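Local structure of response regulator (Pseudomonas putida, 3HDV) at residues Val12-Asn16 / Asp59-Gln63. The protein probably acts in two-component signalling, its receiver domain accepting a phosphoryl group to switch the output of a transcription regulator. Sequence-based numbering, arbitrary orientation.
Sequences VVDDN and DLRMQ
Three aspartates, Asp14, Asp15 and Asp59, gather where the loops after strands 9-13 and 53-58 meet, forming the acidic pocket of a CheY-like receiver domain. Next to the strand pairing, Asp59 N, already in its loop, donates to Val13 O at 3.3 Å. Past it, the carboxylate planes of Asp14 and Asp59 stand 80° apart, with Asp14 OD1 4.1 Å from Asp59 OD2; one water bridges these two oxygens and a second joins Asp14 OD2 to Asp59 OD2. Asp59 OD1 accepts a bent bond from Leu60 N, on the anti side near the carboxylate plane, a straight one (169°) from Arg61 N above it, closing an Asx turn, and another from Gly89 N, a grip that fixes the carboxylate's rotation. Asp14 is held likewise: OD1 takes Asn16 N in a second Asx turn, OD2 the side-chain amide ND2 of Asn19. Asp15, its CG lodged between backbone N and carbonyl carbon (chi1 64°), reaches across so that OD2 receives Gln63 N at 3.0 Å, from above the carboxylate plane. Replacing Asp15 by an alanine would probably leave Gln63 N without its acceptor and the loop freer to shift. Beneath the acids, selenomethionine Met62 crosses Val13 at about a right angle; methionine's long, unbranched chain, bent near its end, can lay SE 3.5 Å from Val13 CG1 and 3.9 Å from Asp14 CA, apolar against apolar in a buried place. Asp15, Asp59 (the predicted phosphorylation site) and Arg61 O probably supply magnesium ligands, with Asp14 near, as in related receivers.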
ATOM      1  N   VAL B  12      -4.193  -4.756  -9.515  1.00 25.64           N
ATOM      2  CA  VAL B  12      -2.948  -4.002  -9.285  1.00 25.65           C
ATOM      3  C   VAL B  12      -1.756  -4.922  -9.533  1.00 26.72           C
ATOM      4  O   VAL B  12      -1.593  -5.917  -8.840  1.00 27.41           O
ATOM      5  CB  VAL B  12      -2.881  -3.510  -7.829  1.00 25.30           C
ATOM      6  CG1 VAL B  12      -1.497  -2.817  -7.554  1.00 24.97           C
ATOM      7  CG2 VAL B  12      -4.058  -2.516  -7.539  1.00 22.75           C
ATOM      8  N   VAL B  13      -0.901  -4.570 -10.479  1.00 26.67           N
ATOM      9  CA  VAL B  13       0.215  -5.440 -10.818  1.00 25.86           C
ATOM     10  C   VAL B  13       1.526  -4.765 -10.379  1.00 26.04           C
ATOM     11  O   VAL B  13       1.844  -3.678 -10.843  1.00 24.86           O
ATOM     12  CB  VAL B  13       0.255  -5.686 -12.353  1.00 24.77           C
ATOM     13  CG1 VAL B  13       1.422  -6.602 -12.782  1.00 22.33           C
ATOM     14  CG2 VAL B  13      -1.137  -6.127 -12.853  1.00 24.50           C
ATOM     15  N   ASP B  14       2.277  -5.452  -9.522  1.00 27.04           N
ATOM     16  CA  ASP B  14       3.573  -4.959  -9.065  1.00 28.21           C
ATOM     17  C   ASP B  14       4.352  -6.098  -8.447  1.00 27.59           C
ATOM     18  O   ASP B  14       3.790  -6.908  -7.686  1.00 28.75           O
ATOM     19  CB  ASP B  14       3.311  -3.859  -8.014  1.00 28.36           C
ATOM     20  CG  ASP B  14       4.561  -3.074  -7.658  1.00 30.96           C
ATOM     21  OD1 ASP B  14       5.694  -3.470  -8.054  1.00 28.42           O
ATOM     22  OD2 ASP B  14       4.363  -2.051  -6.988  1.00 30.48           O
ATOM     23  N   ASP B  15       5.660  -6.177  -8.710  1.00 28.39           N
ATOM     24  CA  ASP B  15       6.426  -7.230  -8.050  1.00 28.98           C
ATOM     25  C   ASP B  15       6.835  -6.823  -6.631  1.00 29.84           C
ATOM     26  O   ASP B  15       7.306  -7.623  -5.844  1.00 29.66           O
ATOM     27  CB  ASP B  15       7.577  -7.742  -8.942  1.00 29.85           C
ATOM     28  CG  ASP B  15       8.638  -6.675  -9.242  1.00 31.79           C
ATOM     29  OD1 ASP B  15       8.397  -5.501  -8.971  1.00 37.75           O
ATOM     30  OD2 ASP B  15       9.738  -7.014  -9.756  1.00 36.39           O
ATOM     31  N   ASN B  16       6.634  -5.552  -6.295  1.00 30.12           N
ATOM     32  CA  ASN B  16       6.830  -5.079  -4.916  1.00 30.43           C
ATOM     33  C   ASN B  16       5.557  -5.310  -4.103  1.00 29.40           C
ATOM     34  O   ASN B  16       4.586  -4.545  -4.261  1.00 28.75           O
ATOM     35  CB  ASN B  16       7.266  -3.610  -4.992  1.00 30.84           C
ATOM     36  CG  ASN B  16       7.458  -2.940  -3.652  1.00 34.85           C
ATOM     37  OD1 ASN B  16       7.039  -3.391  -2.563  1.00 34.10           O
ATOM     38  ND2 ASN B  16       8.108  -1.790  -3.740  1.00 41.71           N
ATOM     39  N   ASP B  59       3.038  -1.248 -12.725  1.00 28.23           N
ATOM     40  CA  ASP B  59       4.420  -0.686 -12.835  1.00 28.87           C
ATOM     41  C   ASP B  59       4.992  -1.157 -14.183  1.00 30.57           C
ATOM     42  O   ASP B  59       4.460  -2.108 -14.813  1.00 30.93           O
ATOM     43  CB  ASP B  59       5.291  -1.133 -11.634  1.00 28.98           C
ATOM     44  CG  ASP B  59       6.514  -0.208 -11.382  1.00 30.19           C
ATOM     45  OD1 ASP B  59       6.958   0.562 -12.278  1.00 28.95           O
ATOM     46  OD2 ASP B  59       7.064  -0.273 -10.287  1.00 31.20           O
ATOM     47  N   LEU B  60       6.033  -0.472 -14.655  1.00 30.79           N
ATOM     48  CA  LEU B  60       6.775  -0.836 -15.835  1.00 31.64           C
ATOM     49  C   LEU B  60       7.996  -1.672 -15.437  1.00 32.62           C
ATOM     50  O   LEU B  60       8.396  -2.579 -16.138  1.00 32.26           O
ATOM     51  CB  LEU B  60       7.220   0.441 -16.553  1.00 31.41           C
ATOM     52  CG  LEU B  60       6.081   1.209 -17.263  1.00 30.87           C
ATOM     53  CD1 LEU B  60       6.755   2.322 -18.040  1.00 32.70           C
ATOM     54  CD2 LEU B  60       5.190   0.328 -18.210  1.00 30.35           C
ATOM     55  N   ARG B  61       8.549  -1.344 -14.279  1.00 33.60           N
ATOM     56  CA  ARG B  61       9.768  -1.917 -13.740  1.00 35.44           C
ATOM     57  C   ARG B  61       9.464  -3.218 -12.951  1.00 35.14           C
ATOM     58  O   ARG B  61       9.189  -3.199 -11.754  1.00 35.83           O
ATOM     59  CB  ARG B  61      10.330  -0.824 -12.841  1.00 36.23           C
ATOM     60  CG  ARG B  61      11.787  -0.472 -13.006  1.00 40.69           C
ATOM     61  CD  ARG B  61      12.296   0.087 -14.340  1.00 38.76           C
ATOM     62  NE  ARG B  61      12.036  -0.708 -15.547  1.00 32.59           N
ATOM     63  CZ  ARG B  61      11.498  -0.170 -16.631  1.00 30.49           C
ATOM     64  NH1 ARG B  61      11.168   1.136 -16.626  1.00 24.82           N
ATOM     65  NH2 ARG B  61      11.277  -0.899 -17.692  1.00 28.48           N
HETATM   66  N   MSE B  62       9.468  -4.343 -13.632  1.00 36.32           N
HETATM   67  CA  MSE B  62       9.139  -5.605 -12.983  1.00 38.94           C
HETATM   68  C   MSE B  62       9.987  -6.712 -13.538  1.00 38.07           C
HETATM   69  O   MSE B  62      10.361  -6.667 -14.694  1.00 36.68           O
HETATM   70  CB  MSE B  62       7.664  -5.962 -13.156  1.00 37.28           C
HETATM   71  CG  MSE B  62       6.700  -4.910 -12.548  1.00 38.55           C
HETATM   72 SE   MSE B  62       4.801  -5.542 -12.672  1.00 47.68          SE
HETATM   73  CE  MSE B  62       4.681  -5.783 -14.639  1.00 27.98           C
ATOM     74  N   GLN B  63      10.282  -7.684 -12.671  1.00 39.44           N
ATOM     75  CA  GLN B  63      11.034  -8.882 -13.032  1.00 42.00           C
ATOM     76  C   GLN B  63      10.158 -10.087 -12.736  1.00 41.54           C
ATOM     77  O   GLN B  63       9.553 -10.126 -11.674  1.00 42.05           O
ATOM     78  CB  GLN B  63      12.330  -8.997 -12.203  1.00 41.40           C
ATOM     79  CG  GLN B  63      13.340  -7.837 -12.361  1.00 46.43           C
ATOM     80  CD  GLN B  63      14.025  -7.752 -13.744  1.00 53.05           C
ATOM     81  OE1 GLN B  63      13.605  -8.402 -14.710  1.00 56.33           O
ATOM     82  NE2 GLN B  63      15.101  -6.947 -13.831  1.00 53.03           N
TER
HETATM   83  O   HOH W   1       7.871  -2.061  -8.558  1.00 30.20           O
HETATM   84  O   HOH W   2       5.482   0.260  -7.743  1.00 41.09           O
HETATM   85  O   HOH W   3       9.665  -3.471  -9.309  1.00 28.20           O